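PDB 3OZQ: Serpin48 from Tenebrio molitor, which inhibits SPE, a serine protease of insect innate immunity, with high specificity and belongs to the serpin family of protease inhibitors. Local coordinates for residues 138-143 / 166-171; 65-68 / 72-75; 215-220 / 251-256; 271-276 / 356-361. All coordinates share one frame; numbering follows the deposited sequence.

Interaction 1 of 4, residues 138-143 / 166-171; sequences AWVEEQ and INALYF
V140 meets I166 and A168 in company with two flat groups, W139 one residue before it on the helix and Y170 further along the strand. The indole of W139 carries Q143 CG on one face, 3.6 Å above the plane and displaced toward the rim, and makes a cation-pi contact with K96. The ring of Y170 stacks with H92 and also meets F318, while its hydroxyl is hydrogen-bonded to Q145 OE1. The setting is the serpin fold: helix 129-143 corresponds to helix F, lying across strand 163-174, the third strand of sheet A. No hydrogen bond joins the two segments, and their nearest CA atoms, those of V140 and A168, are 7.0 Å apart, so the link rests on methyl groups. With V140 CG1 anti to the backbone N (chi1 160°), the two branches divide the work, CG1 going to A168 and CG2 to I166. I166 answers with CG2, its short branch, and the two side chains pass each other at a slant. All three touching residues are buried. N167 points away from the helix instead, where its OD1 is hydrogen-bonded to S40 OG, an arrangement consistent with the shutter region of serpins. The tighter of the two methyl contacts is V140 CG2 to I166 CG2, at 3.7 Å. On the other branch, V140 CG1 lies 3.9 Å from A168 CB.

Interaction 2 of 4, residues 65-68 / 72-75; sequences HFVG and KAEG
K72, whose CB rests against V67, sends its NZ toward two carboxylate oxygens, D69 OD1 and E4 OE2, in ion pairs that are both long and weak. The rest of the chain runs away from V67, and a bend at its last torsion (chi4 -49°) sets the position of NZ. No hydrogen bond links the two segments, and the shortest approach is F66 CZ to A73 O at 3.4 Å, a ring carbon against a backbone carbonyl oxygen. A73 has the largest share of the contact. Its methyl lies over one face of the F66 ring, with CB 4.0 Å from the ring centroid and 29° off the normal, which qualifies as a CH-pi contact. These residues form the corner between two consecutive serpin helices, 54-63 and 70-83, corresponding to helices C and D: H65 ends the first in a Schellman motif, with a positive phi of 37°, and the extended residues F66 and V67 then lead the chain back against the second. The F66 ring also touches A76 and V77 of helix 70-83 and meets the ring of F11. V67 uses a single branch, CG2, which lies 3.7 Å from K72 CB and 3.6 Å from A73 N; its side chain and that of K72 cross at about a right angle. The carbonyl oxygen of V67 is buried by the contact and has no hydrogen-bonding partner in the model.

Interaction 3 of 4, residues 215-220 / 251-256; sequences HHLDAK and KRSFLP
L217 and S253 have the closest CA atoms of the two segments, 7.7 Å apart, where a turn with helical angles at 215-217 faces the weakly bonded helical turn 251-254. L217 supplies the apolar part. Its CD1 reaches R252 CB at 3.9 Å and lies 4.1 Å from S253 OG, while L217 CD2 lies 4.1 Å from that same R252 CB. L246 and K249 also pack on this leucine. The turn belongs to the hairpin of strands 207-214 and 219-225, the first two strands of serpin sheet B. D218, with a positive phi of 48°, and A219 both face C214, a G1 beta bulge. Helix 250-254 lies beside it and corresponds to helix H. Nearer the surface, H216 and R252 meet edge to face: the imidazole edge points at one face of the guanidinium, with the two planes 89° apart. H216 CE1 stands 3.5 Å from R252 NH1, displaced toward the rim of the guanidinium, and no hydrogen bond forms. R252 CG also lies in the imidazole plane, at the ring's edge, 3.9 Å from H216 ND1; beyond it the arginine chain bends at chi2 (59°).

Interaction 4 of 4, residues 271-276 / 356-361; sequences FKIEST and FIFYIK
The aromatic contacts come from F271, F356 and F358, which form a cluster. F356 turns its edge toward the face of F271 in a T-shaped pair, the ring centroids 5.8 Å apart and the planes at 72°. F271 and F358 meet obliquely, with centroids 5.4 Å apart and planes at 42°, a geometry that is neither a stack nor edge-to-face; F271 CE2 nevertheless lies over one face of F358, 4.1 Å above its plane and toward the rim. In all three phenylalanines CG sits between the backbone N and the carbonyl carbon. The aliphatic part is I273: its CD1 comes to the edge of the F358 ring, near the ring plane, 3.7 Å from F358 CE2, the two side chains advancing from opposite directions. No hydrogen bond crosses the gap, and each strand pairs elsewhere, 260-278 with 310-321 and 356-362 with 231-237 and 365-372. The segment axes stay 12.3 Å apart at an angle of 78°. Two nearly perpendicular strands joined by buried apolar side chains are characteristic of the serpin core, where sheet A, here segment 271-276 of strand 260-278, packs on sheet B, here strand 356-362.

Overall arrangement
From the N terminus, interaction 2 comes first, folding the loop after helix 54-63 onto helix 70-83, with three residues between the segments. Interaction 1 then brings helix 129-143 back against strand 163-174 over 22 intervening residues. Interaction 3 joins the hairpin turn at 215-220 to helix 250-254, and interaction 4 closes the longest loop, with 79 residues between segments 271-276 and 356-361. The four follow in series; none nests or crosses. Interaction 4, nearest the chain's centre, touches two others: F171 of interaction 1 packs on I360, and F254 of interaction 3 on Y359. Interactions 1 and 3 lie on opposite sides of that centre, about 33 Å apart between centres, whereas interaction 2 touches none.

Interaction 1 of 4, residues 138-143 / 166-171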
loop_
_atom_site.group_PDB
_atom_site.type_symbol
_atom_site.label_atom_id
_atom_site.label_comp_id
_atom_site.label_asym_id
_atom_site.label_seq_id
_atom_site.Cartn_x
_atom_site.Cartn_y
_atom_site.Cartn_z
ATOM N N ALA A 138 -4.859 20.032 -2.442
ATOM C CA ALA A 138 -6.030 20.461 -1.689
ATOM C C ALA A 138 -7.125 19.429 -1.893
ATOM O O ALA A 138 -7.875 19.116 -0.964
ATOM C CB ALA A 138 -6.495 21.850 -2.134
ATOM N N TRP A 139 -7.191 18.896 -3.107
ATOM C CA TRP A 139 -8.150 17.857 -3.437
ATOM C C TRP A 139 -7.876 16.633 -2.568
ATOM O O TRP A 139 -8.779 16.101 -1.926
ATOM C CB TRP A 139 -8.085 17.476 -4.918
ATOM C CG TRP A 139 -9.113 16.425 -5.261
ATOM C CD1 TRP A 139 -10.438 16.632 -5.509
ATOM C CD2 TRP A 139 -8.908 15.004 -5.335
ATOM N NE1 TRP A 139 -11.068 15.434 -5.752
ATOM C CE2 TRP A 139 -10.151 14.420 -5.654
ATOM C CE3 TRP A 139 -7.790 14.175 -5.186
ATOM C CZ2 TRP A 139 -10.311 13.041 -5.820
ATOM C CZ3 TRP A 139 -7.951 12.799 -5.350
ATOM C CH2 TRP A 139 -9.202 12.250 -5.666
ATOM N N VAL A 140 -6.617 16.205 -2.551
ATOM C CA VAL A 140 -6.195 15.092 -1.704
ATOM C C VAL A 140 -6.570 15.315 -0.239
ATOM O O VAL A 140 -7.024 14.395 0.439
ATOM C CB VAL A 140 -4.675 14.856 -1.804
ATOM C CG1 VAL A 140 -4.161 14.048 -0.583
ATOM C CG2 VAL A 140 -4.328 14.161 -3.107
ATOM N N GLU A 141 -6.382 16.536 0.254
ATOM C CA GLU A 141 -6.709 16.819 1.649
ATOM C C GLU A 141 -8.201 16.671 1.892
ATOM O O GLU A 141 -8.605 15.977 2.811
ATOM C CB GLU A 141 -6.239 18.213 2.070
ATOM C CG GLU A 141 -4.731 18.338 2.220
ATOM C CD GLU A 141 -4.313 19.590 2.987
ATOM O OE1 GLU A 141 -3.545 20.394 2.419
ATOM O OE2 GLU A 141 -4.736 19.772 4.155
ATOM N N GLU A 142 -9.025 17.321 1.071
ATOM C CA GLU A 142 -10.471 17.202 1.239
ATOM C C GLU A 142 -10.918 15.734 1.239
ATOM O O GLU A 142 -11.815 15.349 1.984
ATOM C CB GLU A 142 -11.219 17.969 0.151
ATOM C CG GLU A 142 -12.465 17.253 -0.366
ATOM C CD GLU A 142 -12.597 17.299 -1.897
ATOM O OE1 GLU A 142 -12.436 18.393 -2.496
ATOM O OE2 GLU A 142 -12.857 16.233 -2.502
ATOM N N GLN A 143 -10.283 14.924 0.400
ATOM C CA GLN A 143 -10.681 13.528 0.217
ATOM C C GLN A 143 -10.105 12.579 1.270
ATOM O O GLN A 143 -10.526 11.429 1.366
ATOM C CB GLN A 143 -10.280 13.039 -1.177
ATOM C CG GLN A 143 -11.173 13.536 -2.288
ATOM C CD GLN A 143 -12.574 12.984 -2.166
ATOM O OE1 GLN A 143 -12.802 11.786 -2.364
ATOM N NE2 GLN A 143 -13.521 13.847 -1.817
ATOM N N ILE A 166 -2.040 10.527 -9.099
ATOM C CA ILE A 166 -1.974 10.787 -7.670
ATOM C C ILE A 166 -2.661 9.640 -6.937
ATOM O O ILE A 166 -3.741 9.216 -7.347
ATOM C CB ILE A 166 -2.738 12.062 -7.326
ATOM C CG1 ILE A 166 -1.944 13.278 -7.788
ATOM C CG2 ILE A 166 -2.991 12.128 -5.846
ATOM C CD1 ILE A 166 -0.459 13.127 -7.596
ATOM N N ASN A 167 -2.042 9.156 -5.865
ATOM C CA ASN A 167 -2.532 7.967 -5.132
ATOM C C ASN A 167 -2.283 8.078 -3.633
ATOM O O ASN A 167 -1.237 7.686 -3.149
ATOM C CB ASN A 167 -1.824 6.728 -5.678
ATOM C CG ASN A 167 -2.282 5.429 -5.032
ATOM O OD1 ASN A 167 -3.338 5.353 -4.406
ATOM N ND2 ASN A 167 -1.494 4.386 -5.229
ATOM N N ALA A 168 -3.249 8.627 -2.909
ATOM C CA ALA A 168 -3.122 8.841 -1.481
ATOM C C ALA A 168 -4.079 7.904 -0.779
ATOM O O ALA A 168 -5.225 7.760 -1.201
ATOM C CB ALA A 168 -3.466 10.246 -1.128
ATOM N N LEU A 169 -3.617 7.274 0.293
ATOM C CA LEU A 169 -4.487 6.381 1.061
ATOM C C LEU A 169 -4.016 6.112 2.474
ATOM O O LEU A 169 -2.882 6.404 2.851
ATOM C CB LEU A 169 -4.740 5.030 0.351
ATOM C CG LEU A 169 -3.673 4.170 -0.355
ATOM C CD1 LEU A 169 -2.244 4.534 -0.073
ATOM C CD2 LEU A 169 -3.889 2.641 -0.190
ATOM N N TYR A 170 -4.925 5.534 3.245
ATOM C CA TYR A 170 -4.649 5.107 4.599
ATOM C C TYR A 170 -5.802 4.208 5.010
ATOM O O TYR A 170 -6.892 4.279 4.435
ATOM C CB TYR A 170 -4.512 6.304 5.544
ATOM C CG TYR A 170 -5.807 7.020 5.850
ATOM C CD1 TYR A 170 -6.579 6.655 6.947
ATOM C CD2 TYR A 170 -6.255 8.069 5.050
ATOM C CE1 TYR A 170 -7.763 7.312 7.240
ATOM C CE2 TYR A 170 -7.443 8.732 5.332
ATOM C CZ TYR A 170 -8.192 8.347 6.433
ATOM O OH TYR A 170 -9.373 8.993 6.724
ATOM N N PHE A 171 -5.546 3.364 6.001
ATOM C CA PHE A 171 -6.462 2.307 6.404
ATOM C C PHE A 171 -6.930 2.565 7.827
ATOM O O PHE A 171 -6.178 3.079 8.652
ATOM C CB PHE A 171 -5.728 0.967 6.367
ATOM C CG PHE A 171 -6.628 -0.229 6.506
ATOM C CD1 PHE A 171 -7.632 -0.467 5.584
ATOM C CD2 PHE A 171 -6.459 -1.127 7.555
ATOM C CE1 PHE A 171 -8.458 -1.586 5.704
ATOM C CE2 PHE A 171 -7.282 -2.244 7.677
ATOM C CZ PHE A 171 -8.278 -2.476 6.745
#

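Interaction 2 of 4, residues 65-68 / 72-75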
loop_
_atom_site.group_PDB
_atom_site.type_symbol
_atom_site.label_atom_id
_atom_site.label_comp_id
_atom_site.label_asym_id
_atom_site.label_seq_id
_atom_site.Cartn_x
_atom_site.Cartn_y
_atom_site.Cartn_z
ATOM N N HIS A 65 0.713 -8.490 -14.457
ATOM C CA HIS A 65 0.413 -9.898 -14.717
ATOM C C HIS A 65 -1.102 -10.062 -14.585
ATOM O O HIS A 65 -1.607 -11.052 -14.057
ATOM C CB HIS A 65 1.229 -10.860 -13.814
ATOM C CG HIS A 65 2.593 -11.213 -14.360
ATOM N ND1 HIS A 65 2.774 -12.142 -15.361
ATOM C CD2 HIS A 65 3.839 -10.788 -14.023
ATOM C CE1 HIS A 65 4.065 -12.261 -15.629
ATOM N NE2 HIS A 65 4.735 -11.446 -14.839
ATOM N N PHE A 66 -1.802 -9.043 -15.075
ATOM C CA PHE A 66 -3.261 -8.974 -15.090
ATOM C C PHE A 66 -3.863 -9.636 -16.334
ATOM O O PHE A 66 -3.180 -9.813 -17.342
ATOM C CB PHE A 66 -3.708 -7.515 -15.040
ATOM C CG PHE A 66 -5.071 -7.329 -14.460
ATOM C CD1 PHE A 66 -5.790 -8.420 -13.992
ATOM C CD2 PHE A 66 -5.635 -6.069 -14.375
ATOM C CE1 PHE A 66 -7.052 -8.262 -13.452
ATOM C CE2 PHE A 66 -6.894 -5.897 -13.837
ATOM C CZ PHE A 66 -7.606 -6.996 -13.371
ATOM N N VAL A 67 -5.149 -9.974 -16.265
ATOM C CA VAL A 67 -5.795 -10.778 -17.309
ATOM C C VAL A 67 -6.074 -10.017 -18.607
ATOM O O VAL A 67 -6.218 -8.790 -18.614
ATOM C CB VAL A 67 -7.113 -11.417 -16.812
ATOM C CG1 VAL A 67 -6.886 -12.157 -15.501
ATOM C CG2 VAL A 67 -8.206 -10.355 -16.669
ATOM N N GLY A 68 -6.171 -10.767 -19.701
ATOM C CA GLY A 68 -6.309 -10.191 -21.025
ATOM C C GLY A 68 -7.588 -9.420 -21.281
ATOM O O GLY A 68 -7.545 -8.267 -21.712
ATOM N N LYS A 72 -13.193 -8.542 -18.036
ATOM C CA LYS A 72 -12.660 -9.276 -16.896
ATOM C C LYS A 72 -11.811 -8.372 -16.000
ATOM O O LYS A 72 -12.106 -8.206 -14.821
ATOM C CB LYS A 72 -11.848 -10.490 -17.361
ATOM C CG LYS A 72 -12.600 -11.411 -18.311
ATOM C CD LYS A 72 -12.021 -12.824 -18.307
ATOM C CE LYS A 72 -12.373 -13.582 -19.586
ATOM N NZ LYS A 72 -13.824 -13.518 -19.943
ATOM N N ALA A 73 -10.761 -7.786 -16.562
ATOM C CA ALA A 73 -9.933 -6.853 -15.809
ATOM C C ALA A 73 -10.790 -5.841 -15.047
ATOM O O ALA A 73 -10.658 -5.687 -13.835
ATOM C CB ALA A 73 -8.963 -6.143 -16.732
ATOM N N GLU A 74 -11.681 -5.164 -15.758
ATOM C CA GLU A 74 -12.506 -4.127 -15.152
ATOM C C GLU A 74 -13.434 -4.682 -14.091
ATOM O O GLU A 74 -13.571 -4.103 -13.015
ATOM C CB GLU A 74 -13.310 -3.386 -16.219
ATOM C CG GLU A 74 -12.455 -2.759 -17.287
ATOM C CD GLU A 74 -13.276 -1.976 -18.284
ATOM O OE1 GLU A 74 -12.684 -1.391 -19.221
ATOM O OE2 GLU A 74 -14.516 -1.939 -18.125
ATOM N N GLY A 75 -14.074 -5.809 -14.392
ATOM C CA GLY A 75 -14.954 -6.446 -13.432
ATOM C C GLY A 75 -14.199 -6.875 -12.192
ATOM O O GLY A 75 -14.654 -6.675 -11.067
#

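Interaction 3 of 4, residues 215-220 / 251-256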
loop_
_atom_site.group_PDB
_atom_site.type_symbol
_atom_site.label_atom_id
_atom_site.label_comp_id
_atom_site.label_asym_id
_atom_site.label_seq_id
_atom_site.Cartn_x
_atom_site.Cartn_y
_atom_site.Cartn_z
ATOM N N HIS A 215 11.060 -22.234 9.029
ATOM C CA HIS A 215 12.414 -22.730 9.248
ATOM C C HIS A 215 13.400 -22.317 8.155
ATOM O O HIS A 215 14.559 -22.020 8.446
ATOM C CB HIS A 215 12.404 -24.251 9.463
ATOM C CG HIS A 215 11.686 -24.675 10.712
ATOM N ND1 HIS A 215 10.460 -25.305 10.691
ATOM C CD2 HIS A 215 12.016 -24.543 12.021
ATOM C CE1 HIS A 215 10.069 -25.549 11.930
ATOM N NE2 HIS A 215 10.995 -25.096 12.756
ATOM N N HIS A 216 12.938 -22.284 6.909
ATOM C CA HIS A 216 13.762 -21.781 5.815
ATOM C C HIS A 216 14.135 -20.314 6.036
ATOM O O HIS A 216 15.252 -19.892 5.736
ATOM C CB HIS A 216 13.042 -21.946 4.476
ATOM C CG HIS A 216 13.729 -21.263 3.333
ATOM N ND1 HIS A 216 13.095 -20.345 2.523
ATOM C CD2 HIS A 216 14.999 -21.358 2.871
ATOM C CE1 HIS A 216 13.943 -19.908 1.607
ATOM N NE2 HIS A 216 15.106 -20.504 1.800
ATOM N N LEU A 217 13.199 -19.543 6.577
ATOM C CA LEU A 217 13.428 -18.115 6.777
ATOM C C LEU A 217 14.098 -17.777 8.091
ATOM O O LEU A 217 14.557 -16.649 8.274
ATOM C CB LEU A 217 12.114 -17.341 6.664
ATOM C CG LEU A 217 11.689 -17.167 5.208
ATOM C CD1 LEU A 217 10.269 -16.619 5.101
ATOM C CD2 LEU A 217 12.703 -16.281 4.482
ATOM N N ASP A 218 14.157 -18.753 8.995
ATOM C CA ASP A 218 14.595 -18.513 10.366
ATOM C C ASP A 218 13.883 -17.289 10.928
ATOM O O ASP A 218 14.510 -16.332 11.386
ATOM C CB ASP A 218 16.116 -18.357 10.466
ATOM C CG ASP A 218 16.617 -18.415 11.917
ATOM O OD1 ASP A 218 15.885 -18.946 12.781
ATOM O OD2 ASP A 218 17.735 -17.924 12.198
ATOM N N ALA A 219 12.561 -17.335 10.888
ATOM C CA ALA A 219 11.755 -16.242 11.395
ATOM C C ALA A 219 10.456 -16.795 11.953
ATOM O O ALA A 219 10.130 -17.961 11.763
ATOM C CB ALA A 219 11.476 -15.236 10.285
ATOM N N LYS A 220 9.727 -15.947 12.659
ATOM C CA LYS A 220 8.405 -16.290 13.149
ATOM C C LYS A 220 7.432 -15.318 12.509
ATOM O O LYS A 220 7.797 -14.182 12.221
ATOM C CB LYS A 220 8.337 -16.123 14.664
ATOM C CG LYS A 220 9.142 -17.121 15.480
ATOM C CD LYS A 220 8.845 -16.905 16.963
ATOM C CE LYS A 220 9.684 -17.808 17.876
ATOM N NZ LYS A 220 9.848 -17.205 19.242
ATOM N N LYS A 251 10.457 -12.631 -1.349
ATOM C CA LYS A 251 9.371 -13.383 -1.960
ATOM C C LYS A 251 8.759 -14.354 -0.949
ATOM O O LYS A 251 7.539 -14.409 -0.762
ATOM C CB LYS A 251 9.898 -14.161 -3.171
ATOM C CG LYS A 251 10.860 -13.379 -4.082
ATOM C CD LYS A 251 12.167 -12.960 -3.374
ATOM C CE LYS A 251 13.062 -14.145 -3.042
ATOM N NZ LYS A 251 12.502 -15.004 -1.954
ATOM N N ARG A 252 9.618 -15.121 -0.293
ATOM C CA ARG A 252 9.162 -16.108 0.679
ATOM C C ARG A 252 8.399 -15.451 1.830
ATOM O O ARG A 252 7.426 -16.002 2.337
ATOM C CB ARG A 252 10.340 -16.921 1.218
ATOM C CG ARG A 252 10.788 -18.061 0.311
ATOM C CD ARG A 252 11.206 -17.557 -1.062
ATOM N NE ARG A 252 11.785 -18.619 -1.884
ATOM C CZ ARG A 252 13.091 -18.843 -2.003
ATOM N NH1 ARG A 252 13.960 -18.075 -1.357
ATOM N NH2 ARG A 252 13.530 -19.833 -2.771
ATOM N N SER A 253 8.829 -14.257 2.222
ATOM C CA SER A 253 8.244 -13.596 3.385
ATOM C C SER A 253 6.769 -13.215 3.211
ATOM O O SER A 253 6.047 -13.067 4.193
ATOM C CB SER A 253 9.075 -12.369 3.772
ATOM O OG SER A 253 10.443 -12.714 3.901
ATOM N N PHE A 254 6.318 -13.051 1.973
ATOM C CA PHE A 254 4.931 -12.640 1.738
ATOM C C PHE A 254 4.028 -13.804 1.355
ATOM O O PHE A 254 2.800 -13.703 1.426
ATOM C CB PHE A 254 4.864 -11.536 0.680
ATOM C CG PHE A 254 5.314 -10.200 1.182
ATOM C CD1 PHE A 254 6.575 -9.721 0.886
ATOM C CD2 PHE A 254 4.481 -9.432 1.970
ATOM C CE1 PHE A 254 6.992 -8.494 1.359
ATOM C CE2 PHE A 254 4.899 -8.207 2.456
ATOM C CZ PHE A 254 6.153 -7.736 2.141
ATOM N N LEU A 255 4.649 -14.909 0.956
ATOM C CA LEU A 255 3.928 -16.143 0.684
ATOM C C LEU A 255 3.000 -16.511 1.828
ATOM O O LEU A 255 3.324 -16.295 2.993
ATOM C CB LEU A 255 4.907 -17.291 0.458
ATOM C CG LEU A 255 5.915 -17.107 -0.670
ATOM C CD1 LEU A 255 6.637 -18.424 -0.933
ATOM C CD2 LEU A 255 5.214 -16.603 -1.917
ATOM N N PRO A 256 1.835 -17.069 1.492
ATOM C CA PRO A 256 0.890 -17.580 2.487
ATOM C C PRO A 256 1.464 -18.825 3.162
ATOM O O PRO A 256 2.127 -19.637 2.508
ATOM C CB PRO A 256 -0.336 -17.955 1.646
ATOM C CG PRO A 256 -0.150 -17.252 0.335
ATOM C CD PRO A 256 1.325 -17.210 0.122
#

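Interaction 4 of 4, residues 271-276 / 356-361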
loop_
_atom_site.group_PDB
_atom_site.type_symbol
_atom_site.label_atom_id
_atom_site.label_comp_id
_atom_site.label_asym_id
_atom_site.label_seq_id
_atom_site.Cartn_x
_atom_site.Cartn_y
_atom_site.Cartn_z
ATOM N N PHE A 271 3.680 2.283 16.493
ATOM C CA PHE A 271 4.468 2.876 15.434
ATOM C C PHE A 271 3.624 3.671 14.456
ATOM O O PHE A 271 2.455 3.376 14.229
ATOM C CB PHE A 271 5.350 1.841 14.711
ATOM C CG PHE A 271 4.583 0.727 14.020
ATOM C CD1 PHE A 271 4.261 -0.441 14.696
ATOM C CD2 PHE A 271 4.218 0.839 12.686
ATOM C CE1 PHE A 271 3.578 -1.474 14.062
ATOM C CE2 PHE A 271 3.538 -0.195 12.046
ATOM C CZ PHE A 271 3.211 -1.347 12.734
ATOM N N LYS A 272 4.231 4.714 13.921
ATOM C CA LYS A 272 3.598 5.522 12.900
ATOM C C LYS A 272 4.595 5.642 11.772
ATOM O O LYS A 272 5.789 5.853 12.015
ATOM C CB LYS A 272 3.237 6.898 13.459
ATOM C CG LYS A 272 2.302 7.681 12.560
ATOM C CD LYS A 272 1.774 8.931 13.254
ATOM C CE LYS A 272 1.221 9.924 12.243
ATOM N NZ LYS A 272 0.869 11.236 12.874
ATOM N N ILE A 273 4.121 5.467 10.542
ATOM C CA ILE A 273 4.959 5.634 9.366
ATOM C C ILE A 273 4.238 6.438 8.288
ATOM O O ILE A 273 3.061 6.206 8.010
ATOM C CB ILE A 273 5.355 4.287 8.727
ATOM C CG1 ILE A 273 5.933 3.324 9.779
ATOM C CG2 ILE A 273 6.306 4.536 7.543
ATOM C CD1 ILE A 273 6.139 1.875 9.268
ATOM N N GLU A 274 4.961 7.367 7.678
ATOM C CA GLU A 274 4.479 8.111 6.516
ATOM C C GLU A 274 5.452 7.940 5.369
ATOM O O GLU A 274 6.647 8.175 5.524
ATOM C CB GLU A 274 4.347 9.599 6.832
ATOM C CG GLU A 274 3.074 9.990 7.554
ATOM C CD GLU A 274 2.625 11.411 7.203
ATOM O OE1 GLU A 274 2.427 11.684 5.988
ATOM O OE2 GLU A 274 2.484 12.246 8.137
ATOM N N SER A 275 4.941 7.527 4.213
ATOM C CA SER A 275 5.789 7.346 3.043
ATOM C C SER A 275 5.237 8.034 1.806
ATOM O O SER A 275 4.027 8.161 1.640
ATOM C CB SER A 275 6.011 5.858 2.758
ATOM O OG SER A 275 6.716 5.241 3.829
ATOM N N THR A 276 6.147 8.484 0.948
ATOM C CA THR A 276 5.796 8.998 -0.361
ATOM C C THR A 276 6.624 8.192 -1.352
ATOM O O THR A 276 7.843 8.131 -1.241
ATOM C CB THR A 276 6.088 10.511 -0.482
ATOM O OG1 THR A 276 5.318 11.225 0.493
ATOM C CG2 THR A 276 5.742 11.018 -1.876
ATOM N N PHE A 356 11.414 -5.404 11.721
ATOM C CA PHE A 356 10.473 -6.388 11.202
ATOM C C PHE A 356 9.753 -5.891 9.946
ATOM O O PHE A 356 9.683 -4.695 9.699
ATOM C CB PHE A 356 9.437 -6.727 12.262
ATOM C CG PHE A 356 8.649 -5.544 12.755
ATOM C CD1 PHE A 356 7.386 -5.281 12.259
ATOM C CD2 PHE A 356 9.161 -4.707 13.727
ATOM C CE1 PHE A 356 6.654 -4.201 12.723
ATOM C CE2 PHE A 356 8.431 -3.624 14.195
ATOM C CZ PHE A 356 7.182 -3.368 13.692
ATOM N N ILE A 357 9.212 -6.835 9.180
ATOM C CA ILE A 357 8.335 -6.549 8.056
ATOM C C ILE A 357 6.904 -6.743 8.549
ATOM O O ILE A 357 6.659 -7.571 9.418
ATOM C CB ILE A 357 8.626 -7.534 6.901
ATOM C CG1 ILE A 357 10.020 -7.289 6.320
ATOM C CG2 ILE A 357 7.545 -7.486 5.822
ATOM C CD1 ILE A 357 10.423 -8.319 5.269
ATOM N N PHE A 358 5.962 -5.975 8.010
ATOM C CA PHE A 358 4.551 -6.170 8.315
ATOM C C PHE A 358 3.719 -5.998 7.053
ATOM O O PHE A 358 4.164 -5.393 6.076
ATOM C CB PHE A 358 4.063 -5.164 9.348
ATOM C CG PHE A 358 4.132 -3.753 8.872
ATOM C CD1 PHE A 358 3.106 -3.207 8.112
ATOM C CD2 PHE A 358 5.246 -2.977 9.139
ATOM C CE1 PHE A 358 3.178 -1.898 7.655
ATOM C CE2 PHE A 358 5.319 -1.679 8.691
ATOM C CZ PHE A 358 4.287 -1.137 7.931
ATOM N N TYR A 359 2.502 -6.527 7.078
ATOM C CA TYR A 359 1.594 -6.309 5.970
ATOM C C TYR A 359 0.155 -6.496 6.393
ATOM O O TYR A 359 -0.150 -7.314 7.258
ATOM C CB TYR A 359 1.954 -7.168 4.742
ATOM C CG TYR A 359 1.854 -8.679 4.915
ATOM C CD1 TYR A 359 2.993 -9.449 5.133
ATOM C CD2 TYR A 359 0.631 -9.336 4.801
ATOM C CE1 TYR A 359 2.916 -10.828 5.268
ATOM C CE2 TYR A 359 0.543 -10.725 4.944
ATOM C CZ TYR A 359 1.694 -11.455 5.172
ATOM O OH TYR A 359 1.630 -12.821 5.302
ATOM N N ILE A 360 -0.722 -5.706 5.785
ATOM C CA ILE A 360 -2.139 -5.761 6.081
ATOM C C ILE A 360 -2.831 -6.539 4.959
ATOM O O ILE A 360 -2.626 -6.242 3.774
ATOM C CB ILE A 360 -2.735 -4.343 6.174
ATOM C CG1 ILE A 360 -2.221 -3.622 7.430
ATOM C CG2 ILE A 360 -4.248 -4.392 6.221
ATOM C CD1 ILE A 360 -2.890 -2.313 7.651
ATOM N N LYS A 361 -3.632 -7.535 5.333
ATOM C CA LYS A 361 -4.403 -8.325 4.363
ATOM C C LYS A 361 -5.880 -8.128 4.577
ATOM O O LYS A 361 -6.342 -7.992 5.710
ATOM C CB LYS A 361 -4.143 -9.823 4.496
ATOM C CG LYS A 361 -2.894 -10.359 3.848
ATOM C CD LYS A 361 -2.891 -11.904 3.876
ATOM C CE LYS A 361 -2.983 -12.439 5.307
ATOM N NZ LYS A 361 -2.931 -13.940 5.392
#